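Local structure of peptide chain release factor subunit 1 (Aeropyrum pernix, 3AGK) at residues A[311-323]-A[334-347]. The protein probably directs the termination of translation at the stop codons UAA, UAG and UGA, as one subunit of a heterodimer whose other member binds GTP. Sequence-based numbering, arbitrary orientation.
Sequences LEMGAVKTLLIHE and KAKSSGAQVIVVPE
Glu323 reaches past the end of its strand to take the backbone N-H of Glu347 on OE1, at 2.6 Å and nearly straight (170°), the donor lying above the carboxylate plane. With CG between the backbone N and the carbonyl carbon (chi1 72°), the extended glutamate chain is long enough to carry OE1 to the Glu347 N-H; its CB also packs on Val344 CG1. OE2 forms a salt bridge with Arg162 on strand 162-170, in the second eRF1 domain. Replacing the glutamate by an alanine is likely to deprive the Glu347 N-H and the Arg162 guanidinium of these partners. Next to it, His322 lays one ring face over Val345 O, while a water meets NE2 in the ring plane, 2.8 Å away; ND1 is hydrogen-bonded to Ser324 N, which helps set the rotation of the ring.

Behind these ends, strands 318-322 and 341-345 run parallel, the two strands of a beta-alpha-beta unit whose crossover contains helix 328-335, within the third eRF1 domain; 341-345 lies at the sheet edge, and 316-322 is flanked on its other side by antiparallel 362-366. Leu319 and Ile321 use both their N-H and C=O groups toward the neighbour, as in Ile343 N to Leu319 O at 2.8 Å. The beta-branched Ile321, Val342, Ile343, Val344 and Val345 suit the extended backbone. Leu320 lies alongside Ile343, CD2 3.9 Å from its CG2, on the face covered by helix 277-294; on the other, Leu319 CD2 meets Ala335 CB at 3.8 Å, where a small residue lets the crossover helix come close, and Ile321 CD1 reaches Val342 CG1.

At the strand starts, Leu311 CD1 rests on Ala340 CB at 3.9 Å. A water bridges Val316 N and O to Ser338 O, and Gly314, whose positive phi suits glycine, closes helix 304-312 in a Schellman motif.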
loop_
_atom_site.group_PDB
_atom_site.type_symbol
_atom_site.label_atom_id
_atom_site.label_comp_id
_atom_site.label_asym_id
_atom_site.label_seq_id
_atom_site.Cartn_x
_atom_site.Cartn_y
_atom_site.Cartn_z
ATOM N N LEU A 311 -13.527 20.133 -20.412
ATOM C CA LEU A 311 -14.412 19.259 -19.648
ATOM C C LEU A 311 -15.859 19.706 -19.836
ATOM O O LEU A 311 -16.775 18.886 -19.873
ATOM C CB LEU A 311 -14.058 19.330 -18.161
ATOM C CG LEU A 311 -13.593 18.094 -17.378
ATOM C CD1 LEU A 311 -13.104 16.908 -18.241
ATOM C CD2 LEU A 311 -12.515 18.514 -16.382
ATOM N N GLU A 312 -16.037 21.018 -19.946
ATOM C CA GLU A 312 -17.347 21.660 -20.002
ATOM C C GLU A 312 -18.124 21.257 -21.260
ATOM O O GLU A 312 -19.363 21.269 -21.280
ATOM C CB GLU A 312 -17.162 23.183 -19.981
ATOM C CG GLU A 312 -18.018 23.940 -18.973
ATOM C CD GLU A 312 -17.422 23.961 -17.574
ATOM O OE1 GLU A 312 -16.689 24.925 -17.257
ATOM O OE2 GLU A 312 -17.693 23.022 -16.793
ATOM N N MET A 313 -17.397 20.929 -22.321
ATOM C CA MET A 313 -18.042 20.548 -23.565
ATOM C C MET A 313 -17.864 19.058 -23.846
ATOM O O MET A 313 -17.986 18.603 -24.987
ATOM C CB MET A 313 -17.547 21.412 -24.733
ATOM C CG MET A 313 -16.088 21.237 -25.099
ATOM S SD MET A 313 -15.538 22.668 -26.041
ATOM C CE MET A 313 -14.142 21.984 -26.919
ATOM N N GLY A 314 -17.592 18.302 -22.787
ATOM C CA GLY A 314 -17.401 16.866 -22.919
ATOM C C GLY A 314 -16.355 16.463 -23.942
ATOM O O GLY A 314 -16.441 15.384 -24.522
ATOM N N ALA A 315 -15.352 17.320 -24.137
ATOM C CA ALA A 315 -14.263 17.074 -25.087
ATOM C C ALA A 315 -13.136 16.155 -24.561
ATOM O O ALA A 315 -12.294 15.683 -25.339
ATOM C CB ALA A 315 -13.679 18.397 -25.533
ATOM N N VAL A 316 -13.121 15.889 -23.258
ATOM C CA VAL A 316 -12.021 15.109 -22.672
ATOM C C VAL A 316 -12.345 13.617 -22.524
ATOM O O VAL A 316 -13.277 13.251 -21.818
ATOM C CB VAL A 316 -11.619 15.658 -21.277
ATOM C CG1 VAL A 316 -10.351 14.936 -20.749
ATOM C CG2 VAL A 316 -11.415 17.155 -21.336
ATOM N N LYS A 317 -11.577 12.745 -23.163
ATOM C CA LYS A 317 -11.805 11.313 -22.928
ATOM C C LYS A 317 -11.143 10.802 -21.648
ATOM O O LYS A 317 -11.733 10.015 -20.910
ATOM C CB LYS A 317 -11.444 10.435 -24.134
ATOM C CG LYS A 317 -9.983 10.230 -24.379
ATOM C CD LYS A 317 -9.789 9.093 -25.372
ATOM C CE LYS A 317 -8.322 8.721 -25.497
ATOM N NZ LYS A 317 -8.128 7.338 -26.023
ATOM N N THR A 318 -9.927 11.261 -21.367
ATOM C CA THR A 318 -9.292 10.888 -20.103
ATOM C C THR A 318 -8.594 12.064 -19.439
ATOM O O THR A 318 -7.818 12.795 -20.071
ATOM C CB THR A 318 -8.295 9.691 -20.240
ATOM O OG1 THR A 318 -7.087 10.136 -20.858
ATOM C CG2 THR A 318 -8.887 8.564 -21.063
ATOM N N LEU A 319 -8.886 12.230 -18.154
ATOM C CA LEU A 319 -8.237 13.232 -17.317
ATOM C C LEU A 319 -7.120 12.580 -16.504
ATOM O O LEU A 319 -7.369 11.649 -15.742
ATOM C CB LEU A 319 -9.262 13.838 -16.360
ATOM C CG LEU A 319 -8.877 15.062 -15.536
ATOM C CD1 LEU A 319 -8.350 16.152 -16.443
ATOM C CD2 LEU A 319 -10.067 15.573 -14.737
ATOM N N LEU A 320 -5.894 13.062 -16.673
ATOM C CA LEU A 320 -4.754 12.553 -15.912
ATOM C C LEU A 320 -4.469 13.512 -14.779
ATOM O O LEU A 320 -4.197 14.694 -15.023
ATOM C CB LEU A 320 -3.516 12.448 -16.793
ATOM C CG LEU A 320 -3.522 11.407 -17.903
ATOM C CD1 LEU A 320 -2.918 11.974 -19.162
ATOM C CD2 LEU A 320 -2.743 10.209 -17.442
ATOM N N ILE A 321 -4.542 13.013 -13.546
ATOM C CA ILE A 321 -4.356 13.867 -12.375
ATOM C C ILE A 321 -3.316 13.306 -11.427
ATOM O O ILE A 321 -3.490 12.212 -10.884
ATOM C CB ILE A 321 -5.661 14.042 -11.581
ATOM C CG1 ILE A 321 -6.845 14.243 -12.528
ATOM C CG2 ILE A 321 -5.534 15.207 -10.585
ATOM C CD1 ILE A 321 -8.180 14.232 -11.821
ATOM N N HIS A 322 -2.239 14.059 -11.225
ATOM C CA HIS A 322 -1.202 13.679 -10.264
ATOM C C HIS A 322 -1.767 13.655 -8.835
ATOM O O HIS A 322 -2.429 14.593 -8.399
ATOM C CB HIS A 322 -0.002 14.638 -10.362
ATOM C CG HIS A 322 1.246 14.122 -9.707
ATOM N ND1 HIS A 322 1.448 14.168 -8.343
ATOM C CD2 HIS A 322 2.369 13.575 -10.237
ATOM C CE1 HIS A 322 2.634 13.655 -8.061
ATOM N NE2 HIS A 322 3.211 13.290 -9.194
ATOM N N GLU A 323 -1.489 12.582 -8.108
ATOM C CA GLU A 323 -2.077 12.379 -6.789
ATOM C C GLU A 323 -1.689 13.429 -5.731
ATOM O O GLU A 323 -2.355 13.559 -4.705
ATOM C CB GLU A 323 -1.715 10.989 -6.269
ATOM C CG GLU A 323 -0.264 10.866 -5.861
ATOM C CD GLU A 323 0.046 9.509 -5.258
ATOM O OE1 GLU A 323 1.223 9.088 -5.300
ATOM O OE2 GLU A 323 -0.895 8.859 -4.752
ATOM N N LYS A 334 -15.631 16.868 -11.337
ATOM C CA LYS A 334 -15.790 17.515 -12.632
ATOM C C LYS A 334 -15.684 16.501 -13.774
ATOM O O LYS A 334 -16.352 16.640 -14.794
ATOM C CB LYS A 334 -14.765 18.643 -12.792
ATOM C CG LYS A 334 -14.768 19.654 -11.625
ATOM C CD LYS A 334 -13.676 20.732 -11.754
ATOM C CE LYS A 334 -13.468 21.513 -10.451
ATOM N NZ LYS A 334 -12.284 22.421 -10.518
ATOM N N ALA A 335 -14.855 15.473 -13.599
ATOM C CA ALA A 335 -14.691 14.430 -14.620
ATOM C C ALA A 335 -15.824 13.398 -14.605
ATOM O O ALA A 335 -16.157 12.821 -15.644
ATOM C CB ALA A 335 -13.340 13.745 -14.478
ATOM N N LYS A 336 -16.387 13.149 -13.423
ATOM C CA LYS A 336 -17.681 12.479 -13.312
ATOM C C LYS A 336 -18.645 13.487 -13.881
ATOM O O LYS A 336 -18.645 14.637 -13.463
ATOM C CB LYS A 336 -18.040 12.205 -11.853
ATOM C CG LYS A 336 -17.737 10.789 -11.373
ATOM C CD LYS A 336 -16.245 10.503 -11.350
ATOM C CE LYS A 336 -15.960 9.145 -10.733
ATOM N NZ LYS A 336 -14.510 8.822 -10.769
ATOM N N SER A 337 -19.455 13.077 -14.844
ATOM C CA SER A 337 -20.067 14.056 -15.721
ATOM C C SER A 337 -18.903 14.760 -16.403
ATOM O O SER A 337 -17.792 14.770 -15.878
ATOM C CB SER A 337 -20.907 15.060 -14.945
ATOM O OG SER A 337 -21.294 16.129 -15.791
ATOM N N SER A 338 -19.164 15.362 -17.557
ATOM C CA SER A 338 -18.113 15.708 -18.510
ATOM C C SER A 338 -17.754 14.423 -19.221
ATOM O O SER A 338 -17.063 14.445 -20.234
ATOM C CB SER A 338 -16.857 16.274 -17.835
ATOM O OG SER A 338 -17.133 17.375 -16.993
ATOM N N GLY A 339 -18.217 13.305 -18.659
ATOM C CA GLY A 339 -17.974 11.977 -19.197
ATOM C C GLY A 339 -16.515 11.629 -19.463
ATOM O O GLY A 339 -16.211 10.986 -20.472
ATOM N N ALA A 340 -15.612 12.040 -18.569
ATOM C CA ALA A 340 -14.188 11.730 -18.737
ATOM C C ALA A 340 -13.710 10.624 -17.794
ATOM O O ALA A 340 -14.093 10.564 -16.626
ATOM C CB ALA A 340 -13.310 13.005 -18.589
ATOM N N GLN A 341 -12.878 9.733 -18.308
ATOM C CA GLN A 341 -12.255 8.756 -17.434
ATOM C C GLN A 341 -11.109 9.397 -16.665
ATOM O O GLN A 341 -10.307 10.157 -17.215
ATOM C CB GLN A 341 -11.769 7.541 -18.204
ATOM C CG GLN A 341 -11.250 6.435 -17.291
ATOM C CD GLN A 341 -12.198 6.125 -16.130
ATOM O OE1 GLN A 341 -12.359 6.928 -15.199
ATOM N NE2 GLN A 341 -12.825 4.950 -16.181
ATOM N N VAL A 342 -11.054 9.102 -15.377
ATOM C CA VAL A 342 -10.003 9.623 -14.533
ATOM C C VAL A 342 -8.889 8.614 -14.384
ATOM O O VAL A 342 -9.131 7.465 -14.035
ATOM C CB VAL A 342 -10.522 9.928 -13.136
ATOM C CG1 VAL A 342 -9.374 10.395 -12.239
ATOM C CG2 VAL A 342 -11.644 10.965 -13.211
ATOM N N ILE A 343 -7.670 9.056 -14.671
ATOM C CA ILE A 343 -6.468 8.308 -14.337
ATOM C C ILE A 343 -5.698 9.111 -13.283
ATOM O O ILE A 343 -5.194 10.211 -13.557
ATOM C CB ILE A 343 -5.556 8.112 -15.572
ATOM C CG1 ILE A 343 -6.279 7.338 -16.682
ATOM C CG2 ILE A 343 -4.233 7.436 -15.173
ATOM C CD1 ILE A 343 -6.539 5.862 -16.373
ATOM N N VAL A 344 -5.635 8.587 -12.069
ATOM C CA VAL A 344 -4.804 9.221 -11.059
ATOM C C VAL A 344 -3.356 8.765 -11.222
ATOM O O VAL A 344 -3.069 7.574 -11.205
ATOM C CB VAL A 344 -5.291 8.936 -9.628
ATOM C CG1 VAL A 344 -4.437 9.702 -8.634
ATOM C CG2 VAL A 344 -6.746 9.325 -9.478
ATOM N N VAL A 345 -2.451 9.721 -11.387
ATOM C CA VAL A 345 -1.045 9.412 -11.589
ATOM C C VAL A 345 -0.301 9.336 -10.257
ATOM O O VAL A 345 -0.135 10.347 -9.572
ATOM C CB VAL A 345 -0.366 10.438 -12.506
ATOM C CG1 VAL A 345 1.143 10.159 -12.602
ATOM C CG2 VAL A 345 -1.038 10.440 -13.887
ATOM N N PRO A 346 0.152 8.126 -9.883
ATOM C CA PRO A 346 0.811 8.005 -8.580
ATOM C C PRO A 346 2.186 8.658 -8.626
ATOM O O PRO A 346 2.795 8.750 -9.695
ATOM C CB PRO A 346 0.929 6.489 -8.393
ATOM C CG PRO A 346 1.024 5.952 -9.793
ATOM C CD PRO A 346 0.125 6.839 -10.609
ATOM N N GLU A 347 2.653 9.112 -7.468
ATOM C CA GLU A 347 3.949 9.763 -7.332
ATOM C C GLU A 347 5.082 8.830 -7.766
ATOM O O GLU A 347 6.157 9.282 -8.174
ATOM C CB GLU A 347 4.142 10.185 -5.875
ATOM C CG GLU A 347 5.190 11.250 -5.643
ATOM C CD GLU A 347 5.820 11.137 -4.264
ATOM O OE1 GLU A 347 6.058 9.995 -3.817
ATOM O OE2 GLU A 347 6.080 12.184 -3.631
HETATM O O HOH W 1 -14.987 15.382 -21.402
HETATM O O HOH W 2 -14.176 8.353 -21.432
HETATM O O HOH W 3 5.924 12.706 -8.852
#